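ALDH21) (Physcomitrella patens subsp. patens, PDB 5MZ5) is an NADP(+)-dependent succinic semialdehyde dehydrogenase of the aldehyde dehydrogenase family, which may also oxidise glyceraldehyde 3-phosphate without phosphorylation. Local coordinates at residues 295-300 and 334-339; 306-311 and 321-326; 409-414 and 421-426. All blocks are in the same frame, centred on the assembly; numbering follows the deposited sequence.

Contact 1 of 3, residues 295-300 and 334-339; sequences DDYVPD and DEVKEG
Tyr-297 reaches across to Glu-335 and Val-336, tying the loop after strand 290-294 to helix 333-345, and all contact between the two segments passes through the outer half of its ring. The phenol is the donor of the one hydrogen bond, with Tyr-297 OH 2.9 Å from Glu-335 OE1. That oxygen lies in the plane of the ring, at its edge, and is 3.3 Å from Tyr-297 CE2. The ring and carboxylate planes stand 74° apart, and the hydroxyl meets OE1 from above the carboxylate plane, 42° out of it. In Glu-335, chi1 of -168° swings CG to the far side from N, and the extended chain brings CB and CG past the hydroxyl as well. At the other edge of the ring, Val-336 CG2 packs 3.4 Å from Tyr-297 CE1. The tyrosine thus has a carboxylate oxygen at one edge and a methyl group near its plane at the other, while the closest pair of CA atoms, those of Tyr-297 and Val-336, is 9.3 Å apart. Thr-304 of helix 301-313 and Leu-332 also touch Tyr-297; Val-336 continues inward onto Ile-305 of that helix and Val-328 of strand 323-329.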
ATOM      1  N   ASP A 295      33.221  12.274  -2.071  1.00 31.56           N
ATOM      2  CA  ASP A 295      34.145  11.136  -2.155  1.00 31.96           C
ATOM      3  C   ASP A 295      34.514  10.807  -3.602  1.00 33.78           C
ATOM      4  O   ASP A 295      35.394   9.995  -3.843  1.00 34.54           O
ATOM      5  CB  ASP A 295      33.581   9.896  -1.415  1.00 33.33           C
ATOM      6  CG  ASP A 295      34.651   8.912  -0.948  1.00 40.04           C
ATOM      7  OD1 ASP A 295      35.458   9.277  -0.065  1.00 41.60           O
ATOM      8  OD2 ASP A 295      34.653   7.771  -1.433  1.00 43.52           O
ATOM      9  N   ASP A 296      33.849  11.467  -4.558  1.00 28.89           N
ATOM     10  CA  ASP A 296      34.007  11.320  -6.009  1.00 28.11           C
ATOM     11  C   ASP A 296      33.384  12.534  -6.699  1.00 32.14           C
ATOM     12  O   ASP A 296      32.659  13.299  -6.061  1.00 30.68           O
ATOM     13  CB  ASP A 296      33.271  10.041  -6.515  1.00 28.82           C
ATOM     14  CG  ASP A 296      34.069   8.750  -6.471  1.00 36.20           C
ATOM     15  OD1 ASP A 296      35.204   8.729  -7.008  1.00 39.26           O
ATOM     16  OD2 ASP A 296      33.539   7.746  -5.965  1.00 40.86           O
ATOM     17  N   TYR A 297      33.635  12.687  -8.011  1.00 30.68           N
ATOM     18  CA  TYR A 297      33.033  13.730  -8.848  1.00 30.46           C
ATOM     19  C   TYR A 297      31.974  13.006  -9.662  1.00 34.21           C
ATOM     20  O   TYR A 297      32.303  12.051 -10.374  1.00 33.32           O
ATOM     21  CB  TYR A 297      34.064  14.395  -9.783  1.00 32.00           C
ATOM     22  CG  TYR A 297      35.295  14.958  -9.111  1.00 34.53           C
ATOM     23  CD1 TYR A 297      35.237  15.471  -7.815  1.00 36.04           C
ATOM     24  CD2 TYR A 297      36.503  15.053  -9.796  1.00 36.40           C
ATOM     25  CE1 TYR A 297      36.370  15.982  -7.191  1.00 36.91           C
ATOM     26  CE2 TYR A 297      37.639  15.588  -9.191  1.00 37.53           C
ATOM     27  CZ  TYR A 297      37.565  16.059  -7.889  1.00 42.37           C
ATOM     28  OH  TYR A 297      38.674  16.589  -7.282  1.00 41.24           O
ATOM     29  N   VAL A 298      30.693  13.365  -9.479  1.00 30.83           N
ATOM     30  CA  VAL A 298      29.621  12.649 -10.177  1.00 29.82           C
ATOM     31  C   VAL A 298      28.677  13.603 -10.943  1.00 33.65           C
ATOM     32  O   VAL A 298      27.973  14.372 -10.295  1.00 33.32           O
ATOM     33  CB  VAL A 298      28.825  11.670  -9.248  1.00 32.75           C
ATOM     34  CG1 VAL A 298      27.891  10.773 -10.072  1.00 31.95           C
ATOM     35  CG2 VAL A 298      29.756  10.819  -8.375  1.00 32.46           C
ATOM     36  N   PRO A 299      28.572  13.523 -12.300  1.00 30.00           N
ATOM     37  CA  PRO A 299      29.362  12.673 -13.228  1.00 29.71           C
ATOM     38  C   PRO A 299      30.791  13.187 -13.439  1.00 33.56           C
ATOM     39  O   PRO A 299      31.668  12.424 -13.855  1.00 33.16           O
ATOM     40  CB  PRO A 299      28.542  12.722 -14.528  1.00 31.20           C
ATOM     41  CG  PRO A 299      27.858  14.073 -14.498  1.00 35.09           C
ATOM     42  CD  PRO A 299      27.621  14.395 -13.030  1.00 30.42           C
ATOM     43  N   ASP A 300      31.030  14.479 -13.149  1.00 30.13           N
ATOM     44  CA  ASP A 300      32.340  15.112 -13.308  1.00 31.44           C
ATOM     45  C   ASP A 300      32.522  16.257 -12.312  1.00 35.53           C
ATOM     46  O   ASP A 300      31.580  16.591 -11.582  1.00 33.75           O
ATOM     47  CB  ASP A 300      32.571  15.573 -14.772  1.00 33.80           C
ATOM     48  CG  ASP A 300      31.489  16.476 -15.360  1.00 47.01           C
ATOM     49  OD1 ASP A 300      31.069  17.435 -14.675  1.00 46.72           O
ATOM     50  OD2 ASP A 300      31.098  16.252 -16.528  1.00 56.35           O
ATOM     51  N   ASP A 334      42.459  19.518  -2.650  1.00 36.95           N
ATOM     52  CA  ASP A 334      43.042  20.711  -3.283  1.00 36.81           C
ATOM     53  C   ASP A 334      42.313  21.115  -4.560  1.00 38.22           C
ATOM     54  O   ASP A 334      42.040  22.298  -4.759  1.00 36.42           O
ATOM     55  CB  ASP A 334      44.559  20.546  -3.516  1.00 39.76           C
ATOM     56  CG  ASP A 334      45.406  20.365  -2.260  1.00 50.66           C
ATOM     57  OD1 ASP A 334      44.971  20.819  -1.169  1.00 50.83           O
ATOM     58  OD2 ASP A 334      46.532  19.845  -2.379  1.00 56.76           O
ATOM     59  N   GLU A 335      41.947  20.124  -5.393  1.00 34.86           N
ATOM     60  CA  GLU A 335      41.220  20.357  -6.639  1.00 34.55           C
ATOM     61  C   GLU A 335      39.813  20.935  -6.376  1.00 36.13           C
ATOM     62  O   GLU A 335      39.425  21.909  -7.027  1.00 35.25           O
ATOM     63  CB  GLU A 335      41.171  19.077  -7.481  1.00 35.64           C
ATOM     64  CG  GLU A 335      40.686  19.309  -8.899  1.00 42.49           C
ATOM     65  CD  GLU A 335      40.698  18.111  -9.829  1.00 56.65           C
ATOM     66  OE1 GLU A 335      40.654  16.959  -9.339  1.00 44.17           O
ATOM     67  OE2 GLU A 335      40.727  18.330 -11.061  1.00 53.72           O
ATOM     68  N   VAL A 336      39.079  20.361  -5.404  1.00 31.96           N
ATOM     69  CA  VAL A 336      37.736  20.802  -5.009  1.00 30.31           C
ATOM     70  C   VAL A 336      37.798  22.216  -4.422  1.00 33.64           C
ATOM     71  O   VAL A 336      37.072  23.082  -4.898  1.00 33.53           O
ATOM     72  CB  VAL A 336      36.999  19.776  -4.087  1.00 33.21           C
ATOM     73  CG1 VAL A 336      35.675  20.339  -3.547  1.00 31.72           C
ATOM     74  CG2 VAL A 336      36.751  18.471  -4.839  1.00 33.06           C
ATOM     75  N   LYS A 337      38.677  22.451  -3.432  1.00 30.04           N
ATOM     76  CA  LYS A 337      38.863  23.759  -2.794  1.00 30.62           C
ATOM     77  C   LYS A 337      39.136  24.857  -3.842  1.00 36.17           C
ATOM     78  O   LYS A 337      38.494  25.903  -3.814  1.00 36.55           O
ATOM     79  CB  LYS A 337      40.003  23.687  -1.749  1.00 33.30           C
ATOM     80  CG  LYS A 337      40.316  25.018  -1.055  1.00 30.02           C
ATOM     81  CD  LYS A 337      41.195  24.829   0.166  1.00 33.92           C
ATOM     82  CE  LYS A 337      42.662  24.706  -0.128  1.00 44.66           C
ATOM     83  NZ  LYS A 337      43.488  24.864   1.103  1.00 48.79           N
ATOM     84  N   GLU A 338      40.066  24.599  -4.774  1.00 32.74           N
ATOM     85  CA  GLU A 338      40.424  25.524  -5.840  1.00 33.00           C
ATOM     86  C   GLU A 338      39.189  25.866  -6.719  1.00 37.83           C
ATOM     87  O   GLU A 338      38.861  27.048  -6.878  1.00 38.12           O
ATOM     88  CB  GLU A 338      41.577  24.930  -6.660  1.00 34.27           C
ATOM     89  CG  GLU A 338      42.177  25.846  -7.698  1.00 46.35           C
ATOM     90  CD  GLU A 338      43.064  25.112  -8.685  1.00 73.92           C
ATOM     91  OE1 GLU A 338      42.526  24.283  -9.455  1.00 67.25           O
ATOM     92  OE2 GLU A 338      44.292  25.359  -8.693  1.00 74.41           O
ATOM     93  N   GLY A 339      38.534  24.834  -7.256  1.00 33.21           N
ATOM     94  CA  GLY A 339      37.362  24.987  -8.108  1.00 33.14           C
ATOM     95  C   GLY A 339      36.173  25.617  -7.406  1.00 37.45           C
ATOM     96  O   GLY A 339      35.503  26.479  -7.985  1.00 39.30           O
TER

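Contact 2 of 3, residues 306-311 and 321-326; sequences QRLING and IHMQRL
The imidazole of His-322 presents an edge to the helix: its CD2 lies 3.5 Å from Gly-311 O, close to the ring plane. Over one face sits the backbone N of Gln-324, 4.1 Å above the ring centre, and next to CD2 in the ring, NE2 makes a weak hydrogen bond to Gly-312 O. Gly-311 O also accepts from the backbone, with Met-323 N at 2.8 Å and an N-H...O angle of 172°. The bond is straight at the hydrogen, yet the donor stands 61° out of the carbonyl plane. The lack of a side chain on Gly-311 matters, because a CB there would lie only 3.2 Å from Met-323 CB. His-322 and Gly-311 lie close to Ser-319 and Tyr-314, which bind succinate.

Further along, the contact turns apolar. In Met-323, chi1 (-179°) and an extended chi2 set SD 3.8 Å from Leu-308 CD2; the bend at chi3 then turns CE to 3.3 Å from Leu-308 O. Leu-308 CD2 also meets Leu-326 CD1 at 3.9 Å, the two leucines crossing at about a right angle. Helix 301-313 and strand 323-329 belong to a beta-alpha-beta unit with strand 290-294, whose Val-294 touches both leucines and Cys-292 touches Met-323, while Phe-340 of helix 333-345 and Phe-447 of strand 443-447 pack on Leu-308.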
ATOM      1  N   GLN A 306      29.176  22.874  -9.375  1.00 31.60           N
ATOM      2  CA  GLN A 306      27.909  23.590  -9.584  1.00 31.59           C
ATOM      3  C   GLN A 306      26.871  23.223  -8.537  1.00 34.23           C
ATOM      4  O   GLN A 306      26.181  24.105  -8.042  1.00 33.81           O
ATOM      5  CB  GLN A 306      27.342  23.317 -10.988  1.00 33.39           C
ATOM      6  CG  GLN A 306      28.065  24.058 -12.118  1.00 58.92           C
ATOM      7  CD  GLN A 306      27.789  23.502 -13.506  1.00 86.35           C
ATOM      8  OE1 GLN A 306      26.903  22.662 -13.734  1.00 82.89           O
ATOM      9  NE2 GLN A 306      28.551  23.980 -14.485  1.00 78.63           N
ATOM     10  N   ARG A 307      26.768  21.918  -8.187  1.00 30.31           N
ATOM     11  CA  ARG A 307      25.795  21.448  -7.191  1.00 28.54           C
ATOM     12  C   ARG A 307      26.202  21.834  -5.784  1.00 30.30           C
ATOM     13  O   ARG A 307      25.338  22.147  -4.968  1.00 29.78           O
ATOM     14  CB  ARG A 307      25.532  19.939  -7.331  1.00 28.46           C
ATOM     15  CG  ARG A 307      24.975  19.559  -8.715  1.00 30.01           C
ATOM     16  CD  ARG A 307      23.478  19.689  -8.815  1.00 39.22           C
ATOM     17  NE  ARG A 307      23.036  21.061  -9.043  1.00 48.50           N
ATOM     18  CZ  ARG A 307      21.853  21.540  -8.663  1.00 63.73           C
ATOM     19  NH1 ARG A 307      20.991  20.766  -8.007  1.00 43.86           N
ATOM     20  NH2 ARG A 307      21.527  22.799  -8.928  1.00 53.45           N
ATOM     21  N   LEU A 308      27.523  21.861  -5.516  1.00 26.99           N
ATOM     22  CA  LEU A 308      28.056  22.290  -4.217  1.00 26.70           C
ATOM     23  C   LEU A 308      27.829  23.793  -4.018  1.00 31.51           C
ATOM     24  O   LEU A 308      27.540  24.228  -2.898  1.00 31.37           O
ATOM     25  CB  LEU A 308      29.535  21.950  -4.093  1.00 26.81           C
ATOM     26  CG  LEU A 308      29.910  20.478  -4.019  1.00 30.75           C
ATOM     27  CD1 LEU A 308      31.422  20.330  -3.942  1.00 31.09           C
ATOM     28  CD2 LEU A 308      29.216  19.771  -2.855  1.00 31.40           C
ATOM     29  N   ILE A 309      27.922  24.576  -5.112  1.00 28.42           N
ATOM     30  CA  ILE A 309      27.656  26.028  -5.117  1.00 28.74           C
ATOM     31  C   ILE A 309      26.163  26.251  -4.805  1.00 33.95           C
ATOM     32  O   ILE A 309      25.839  27.060  -3.931  1.00 33.65           O
ATOM     33  CB  ILE A 309      28.101  26.692  -6.460  1.00 31.56           C
ATOM     34  CG1 ILE A 309      29.644  26.760  -6.577  1.00 31.74           C
ATOM     35  CG2 ILE A 309      27.429  28.080  -6.702  1.00 31.92           C
ATOM     36  CD1 ILE A 309      30.399  27.764  -5.550  1.00 28.98           C
ATOM     37  N   ASN A 310      25.263  25.486  -5.479  1.00 31.11           N
ATOM     38  CA  ASN A 310      23.823  25.568  -5.234  1.00 29.83           C
ATOM     39  C   ASN A 310      23.527  25.256  -3.755  1.00 32.58           C
ATOM     40  O   ASN A 310      22.831  26.024  -3.093  1.00 31.81           O
ATOM     41  CB  ASN A 310      23.033  24.652  -6.184  1.00 30.32           C
ATOM     42  CG  ASN A 310      21.538  24.650  -5.894  1.00 46.43           C
ATOM     43  OD1 ASN A 310      20.812  25.600  -6.198  1.00 47.13           O
ATOM     44  ND2 ASN A 310      21.066  23.632  -5.199  1.00 26.79           N
ATOM     45  N   GLY A 311      24.114  24.184  -3.242  1.00 27.74           N
ATOM     46  CA  GLY A 311      23.935  23.797  -1.850  1.00 27.35           C
ATOM     47  C   GLY A 311      24.357  24.851  -0.847  1.00 29.59           C
ATOM     48  O   GLY A 311      23.591  25.215   0.052  1.00 28.64           O
ATOM     49  N   ILE A 321      17.912  23.656   4.725  1.00 31.98           N
ATOM     50  CA  ILE A 321      18.727  22.595   4.109  1.00 30.39           C
ATOM     51  C   ILE A 321      19.962  23.170   3.367  1.00 32.28           C
ATOM     52  O   ILE A 321      20.566  22.480   2.550  1.00 31.60           O
ATOM     53  CB  ILE A 321      17.920  21.592   3.241  1.00 31.80           C
ATOM     54  CG1 ILE A 321      17.127  22.305   2.100  1.00 31.50           C
ATOM     55  CG2 ILE A 321      17.037  20.722   4.141  1.00 30.18           C
ATOM     56  CD1 ILE A 321      16.290  21.352   1.135  1.00 28.33           C
ATOM     57  N   HIS A 322      20.359  24.415   3.699  1.00 27.81           N
ATOM     58  CA  HIS A 322      21.571  25.047   3.181  1.00 26.69           C
ATOM     59  C   HIS A 322      22.776  24.138   3.506  1.00 26.86           C
ATOM     60  O   HIS A 322      22.827  23.577   4.597  1.00 23.92           O
ATOM     61  CB  HIS A 322      21.737  26.425   3.850  1.00 27.74           C
ATOM     62  CG  HIS A 322      23.147  26.954   3.880  1.00 31.24           C
ATOM     63  ND1 HIS A 322      23.738  27.359   5.063  1.00 32.48           N
ATOM     64  CD2 HIS A 322      24.013  27.175   2.862  1.00 32.58           C
ATOM     65  CE1 HIS A 322      24.956  27.753   4.736  1.00 32.09           C
ATOM     66  NE2 HIS A 322      25.165  27.661   3.422  1.00 32.58           N
ATOM     67  N   MET A 323      23.703  23.932   2.549  1.00 23.88           N
ATOM     68  CA  MET A 323      24.893  23.105   2.812  1.00 22.41           C
ATOM     69  C   MET A 323      25.896  23.958   3.603  1.00 27.74           C
ATOM     70  O   MET A 323      26.590  24.816   3.045  1.00 27.85           O
ATOM     71  CB  MET A 323      25.493  22.545   1.517  1.00 24.38           C
ATOM     72  CG  MET A 323      26.719  21.655   1.716  1.00 27.66           C
ATOM     73  SD  MET A 323      27.596  21.439   0.139  1.00 31.54           S
ATOM     74  CE  MET A 323      28.452  23.030   0.035  1.00 28.55           C
ATOM     75  N   GLN A 324      25.920  23.750   4.923  1.00 25.94           N
ATOM     76  CA  GLN A 324      26.776  24.515   5.829  1.00 25.80           C
ATOM     77  C   GLN A 324      28.173  23.911   5.968  1.00 28.86           C
ATOM     78  O   GLN A 324      29.128  24.651   6.168  1.00 26.39           O
ATOM     79  CB  GLN A 324      26.102  24.648   7.201  1.00 25.99           C
ATOM     80  CG  GLN A 324      26.744  25.711   8.094  1.00 28.85           C
ATOM     81  CD  GLN A 324      25.973  25.885   9.378  1.00 42.74           C
ATOM     82  OE1 GLN A 324      24.745  26.039   9.381  1.00 36.86           O
ATOM     83  NE2 GLN A 324      26.669  25.842  10.501  1.00 28.75           N
ATOM     84  N   ARG A 325      28.281  22.569   5.882  1.00 27.04           N
ATOM     85  CA  ARG A 325      29.545  21.849   6.075  1.00 27.76           C
ATOM     86  C   ARG A 325      29.877  20.966   4.877  1.00 32.65           C
ATOM     87  O   ARG A 325      29.026  20.210   4.393  1.00 30.92           O
ATOM     88  CB  ARG A 325      29.516  21.015   7.373  1.00 26.79           C
ATOM     89  CG  ARG A 325      29.222  21.827   8.645  1.00 27.98           C
ATOM     90  CD  ARG A 325      29.089  20.926   9.854  1.00 29.24           C
ATOM     91  NE  ARG A 325      27.846  20.143   9.864  1.00 27.87           N
ATOM     92  CZ  ARG A 325      27.772  18.857  10.192  1.00 37.74           C
ATOM     93  NH1 ARG A 325      26.597  18.247  10.241  1.00 27.02           N
ATOM     94  NH2 ARG A 325      28.875  18.174  10.491  1.00 24.55           N
ATOM     95  N   LEU A 326      31.120  21.099   4.386  1.00 29.32           N
ATOM     96  CA  LEU A 326      31.595  20.366   3.229  1.00 29.50           C
ATOM     97  C   LEU A 326      32.825  19.540   3.603  1.00 34.36           C
ATOM     98  O   LEU A 326      33.843  20.105   3.999  1.00 36.17           O
ATOM     99  CB  LEU A 326      31.883  21.349   2.074  1.00 29.06           C
ATOM    100  CG  LEU A 326      32.393  20.803   0.739  1.00 32.49           C
ATOM    101  CD1 LEU A 326      31.560  19.590   0.234  1.00 31.33           C
ATOM    102  CD2 LEU A 326      32.459  21.919  -0.301  1.00 32.34           C
TER

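Contact 3 of 3, residues 409-414 and 421-426; sequences NARKEE and LLYKYS
The short helix 409-412 is the helical part of a beta-alpha-beta unit that runs from strand 395-402 to strand 419-425, and this contact packs Ala-410 and Arg-411 of the helix on Leu-421 and Tyr-423 of the second strand. Leu-421 supplies one methyl, CD1, which lies 3.4 Å from Ala-410 O. The same Leu-421 CD1 is 3.6 Å from Arg-411 CA and a little farther from Arg-411 CB, with Ala-410 CB looser still. A single branch therefore rests on the helix backbone as well as on its side chains. Two residues on, Tyr-423 brings its hydroxyl against the aliphatic part of Arg-411, with Tyr-423 OH 3.3 Å from Arg-411 CD.

Arg-411 sets out with CG anti to its backbone N (chi1 174°) and bends at chi2 (54°), which brings CG and CD to the phenol oxygen, beside CB. Its guanidinium has that oxygen at its edge, near its plane, with the guanidinium and ring planes 73° apart. No hydrogen bond joins the two groups: Tyr-423 OH is hydrogen-bonded to Val-404 O, and Arg-411 NH2 forms a salt bridge with Glu-434 and a hydrogen bond to Asn-437 O. With an alanine here, Glu-434 would probably be left without this cationic mate and the Tyr-423 hydroxyl without the CG and CD that pack on it.

Within 409-414, Lys-412 NZ pairs with Glu-413 OE2 at 2.8 Å in a salt bridge that uses the anti lone pair, with a longer bond to Asn-409 OD1. Next in the chain is Glu-414, which contacts NADP(+) when the cofactor is bound; none is bound here. The packing is that of a beta-alpha-beta crossover joining parallel neighbouring strands, here in the aldehyde dehydrogenase fold with a cofactor-binding residue just beyond its helix.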
ATOM      1  N   ASN A 409      30.558  28.948  17.036  1.00 38.01           N
ATOM      2  CA  ASN A 409      29.120  29.034  16.738  1.00 36.69           C
ATOM      3  C   ASN A 409      28.796  28.698  15.288  1.00 39.78           C
ATOM      4  O   ASN A 409      27.755  28.086  15.033  1.00 39.03           O
ATOM      5  CB  ASN A 409      28.563  30.406  17.076  1.00 33.43           C
ATOM      6  CG  ASN A 409      28.318  30.619  18.539  1.00 50.70           C
ATOM      7  OD1 ASN A 409      27.715  29.791  19.225  1.00 45.69           O
ATOM      8  ND2 ASN A 409      28.748  31.762  19.044  1.00 44.36           N
ATOM      9  N   ALA A 410      29.694  29.083  14.350  1.00 36.13           N
ATOM     10  CA  ALA A 410      29.556  28.816  12.916  1.00 35.22           C
ATOM     11  C   ALA A 410      29.525  27.300  12.649  1.00 38.18           C
ATOM     12  O   ALA A 410      28.853  26.875  11.717  1.00 37.70           O
ATOM     13  CB  ALA A 410      30.690  29.473  12.142  1.00 36.17           C
ATOM     14  N   ARG A 411      30.195  26.494  13.497  1.00 34.25           N
ATOM     15  CA  ARG A 411      30.226  25.038  13.363  1.00 33.94           C
ATOM     16  C   ARG A 411      29.085  24.335  14.130  1.00 38.23           C
ATOM     17  O   ARG A 411      28.456  23.420  13.599  1.00 37.86           O
ATOM     18  CB  ARG A 411      31.624  24.488  13.750  1.00 31.86           C
ATOM     19  CG  ARG A 411      31.765  22.949  13.791  1.00 32.28           C
ATOM     20  CD  ARG A 411      31.336  22.222  12.507  1.00 29.47           C
ATOM     21  NE  ARG A 411      31.435  20.765  12.641  1.00 35.93           N
ATOM     22  CZ  ARG A 411      30.513  19.984  13.202  1.00 45.58           C
ATOM     23  NH1 ARG A 411      29.384  20.503  13.662  1.00 30.00           N
ATOM     24  NH2 ARG A 411      30.713  18.678  13.300  1.00 33.45           N
ATOM     25  N   LYS A 412      28.822  24.775  15.360  1.00 35.38           N
ATOM     26  CA  LYS A 412      27.832  24.211  16.277  1.00 34.66           C
ATOM     27  C   LYS A 412      26.374  24.539  15.904  1.00 39.56           C
ATOM     28  O   LYS A 412      25.492  23.681  16.042  1.00 38.72           O
ATOM     29  CB  LYS A 412      28.179  24.686  17.704  1.00 37.17           C
ATOM     30  CG  LYS A 412      27.288  24.188  18.844  1.00 51.72           C
ATOM     31  CD  LYS A 412      27.893  24.471  20.240  1.00 63.84           C
ATOM     32  CE  LYS A 412      28.366  25.895  20.514  1.00 81.25           C
ATOM     33  NZ  LYS A 412      27.246  26.874  20.596  1.00 89.85           N
ATOM     34  N   GLU A 413      26.116  25.778  15.455  1.00 34.92           N
ATOM     35  CA  GLU A 413      24.760  26.250  15.173  1.00 32.79           C
ATOM     36  C   GLU A 413      24.478  26.459  13.694  1.00 36.91           C
ATOM     37  O   GLU A 413      25.401  26.535  12.881  1.00 36.71           O
ATOM     38  CB  GLU A 413      24.494  27.589  15.913  1.00 33.83           C
ATOM     39  CG  GLU A 413      24.901  27.646  17.376  1.00 42.11           C
ATOM     40  CD  GLU A 413      24.179  26.706  18.322  1.00 65.63           C
ATOM     41  OE1 GLU A 413      23.031  26.303  18.025  1.00 54.86           O
ATOM     42  OE2 GLU A 413      24.764  26.386  19.380  1.00 73.45           O
ATOM     43  N   GLU A 414      23.185  26.619  13.371  1.00 32.40           N
ATOM     44  CA  GLU A 414      22.693  26.938  12.041  1.00 31.84           C
ATOM     45  C   GLU A 414      23.082  28.391  11.767  1.00 37.06           C
ATOM     46  O   GLU A 414      22.682  29.289  12.511  1.00 37.29           O
ATOM     47  CB  GLU A 414      21.160  26.776  11.998  1.00 31.96           C
ATOM     48  CG  GLU A 414      20.538  27.133  10.647  1.00 32.43           C
ATOM     49  CD  GLU A 414      19.066  26.794  10.549  1.00 37.68           C
ATOM     50  OE1 GLU A 414      18.311  27.206  11.454  1.00 38.64           O
ATOM     51  OE2 GLU A 414      18.659  26.127   9.571  1.00 30.81           O
ATOM     52  N   LEU A 421      31.565  25.785   5.631  1.00 30.19           N
ATOM     53  CA  LEU A 421      32.697  25.307   6.415  1.00 30.32           C
ATOM     54  C   LEU A 421      33.303  24.096   5.734  1.00 35.21           C
ATOM     55  O   LEU A 421      32.660  23.054   5.637  1.00 35.06           O
ATOM     56  CB  LEU A 421      32.315  25.002   7.867  1.00 30.17           C
ATOM     57  CG  LEU A 421      31.700  26.141   8.687  1.00 34.90           C
ATOM     58  CD1 LEU A 421      31.720  25.804  10.133  1.00 35.61           C
ATOM     59  CD2 LEU A 421      32.423  27.463   8.472  1.00 34.39           C
ATOM     60  N   LEU A 422      34.531  24.260   5.221  1.00 32.87           N
ATOM     61  CA  LEU A 422      35.272  23.234   4.492  1.00 32.79           C
ATOM     62  C   LEU A 422      36.182  22.411   5.391  1.00 36.19           C
ATOM     63  O   LEU A 422      36.900  22.956   6.232  1.00 35.74           O
ATOM     64  CB  LEU A 422      36.086  23.903   3.363  1.00 33.22           C
ATOM     65  CG  LEU A 422      36.909  23.013   2.424  1.00 37.44           C
ATOM     66  CD1 LEU A 422      36.030  21.991   1.665  1.00 36.64           C
ATOM     67  CD2 LEU A 422      37.678  23.864   1.436  1.00 40.71           C
ATOM     68  N   TYR A 423      36.155  21.089   5.187  1.00 32.52           N
ATOM     69  CA  TYR A 423      36.966  20.112   5.926  1.00 31.97           C
ATOM     70  C   TYR A 423      37.481  19.022   4.999  1.00 35.48           C
ATOM     71  O   TYR A 423      36.853  18.688   3.990  1.00 34.51           O
ATOM     72  CB  TYR A 423      36.146  19.450   7.057  1.00 31.72           C
ATOM     73  CG  TYR A 423      35.582  20.421   8.067  1.00 31.32           C
ATOM     74  CD1 TYR A 423      36.369  20.913   9.105  1.00 33.56           C
ATOM     75  CD2 TYR A 423      34.261  20.863   7.979  1.00 30.93           C
ATOM     76  CE1 TYR A 423      35.861  21.825  10.031  1.00 35.29           C
ATOM     77  CE2 TYR A 423      33.736  21.769   8.906  1.00 31.53           C
ATOM     78  CZ  TYR A 423      34.542  22.248   9.932  1.00 39.59           C
ATOM     79  OH  TYR A 423      34.048  23.141  10.855  1.00 36.31           O
ATOM     80  N   LYS A 424      38.608  18.441   5.387  1.00 31.76           N
ATOM     81  CA  LYS A 424      39.261  17.336   4.706  1.00 30.96           C
ATOM     82  C   LYS A 424      39.074  16.092   5.571  1.00 32.15           C
ATOM     83  O   LYS A 424      39.027  16.195   6.799  1.00 29.81           O
ATOM     84  CB  LYS A 424      40.762  17.643   4.565  1.00 33.12           C
ATOM     85  CG  LYS A 424      41.571  16.610   3.766  1.00 36.91           C
ATOM     86  CD  LYS A 424      43.076  16.944   3.647  1.00 37.73           C
ATOM     87  CE  LYS A 424      43.910  16.968   4.903  1.00 58.66           C
ATOM     88  NZ  LYS A 424      45.257  17.550   4.638  1.00 66.80           N
ATOM     89  N   TYR A 425      38.979  14.919   4.935  1.00 28.54           N
ATOM     90  CA  TYR A 425      38.907  13.645   5.647  1.00 27.65           C
ATOM     91  C   TYR A 425      39.729  12.601   4.892  1.00 31.69           C
ATOM     92  O   TYR A 425      39.975  12.755   3.688  1.00 29.65           O
ATOM     93  CB  TYR A 425      37.441  13.183   5.911  1.00 26.32           C
ATOM     94  CG  TYR A 425      36.715  12.715   4.671  1.00 25.97           C
ATOM     95  CD1 TYR A 425      36.845  11.407   4.216  1.00 27.76           C
ATOM     96  CD2 TYR A 425      35.889  13.577   3.956  1.00 25.60           C
ATOM     97  CE1 TYR A 425      36.202  10.977   3.060  1.00 28.49           C
ATOM     98  CE2 TYR A 425      35.203  13.148   2.821  1.00 25.23           C
ATOM     99  CZ  TYR A 425      35.366  11.847   2.376  1.00 32.35           C
ATOM    100  OH  TYR A 425      34.746  11.445   1.226  1.00 28.74           O
ATOM    101  N   SER A 426      40.139  11.543   5.602  1.00 30.66           N
ATOM    102  CA  SER A 426      40.897  10.435   5.014  1.00 33.00           C
ATOM    103  C   SER A 426      40.099   9.134   5.095  1.00 39.17           C
ATOM    104  O   SER A 426      40.300   8.246   4.260  1.00 40.55           O
ATOM    105  CB  SER A 426      42.247  10.266   5.712  1.00 36.98           C
ATOM    106  OG  SER A 426      42.099  10.162   7.120  1.00 43.71           O
TER

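From the N terminus, strand 290-294 leads into loop 295-300, which opens contact 1; helix 301-313 opens contact 2, and strand 323-329 closes it before helix 333-345 closes contact 1. Contact 2 is thus nested inside contact 1, and Val-336 CG1 meets Leu-308 CD1 between them. Contact 3 follows in series, opening and closing farther along the chain without crossing either. The sheet rejoins it to the others: parallel strands 323-329 and 419-425 are neighbours, with probable hydrogen bonds from Leu-421 N to Gln-324 O and Tyr-423 N to Leu-326 O. Asp-295 OD1 and Tyr-425 OH make a probable hydrogen bond, linking contact 3 back to the loop of contact 1.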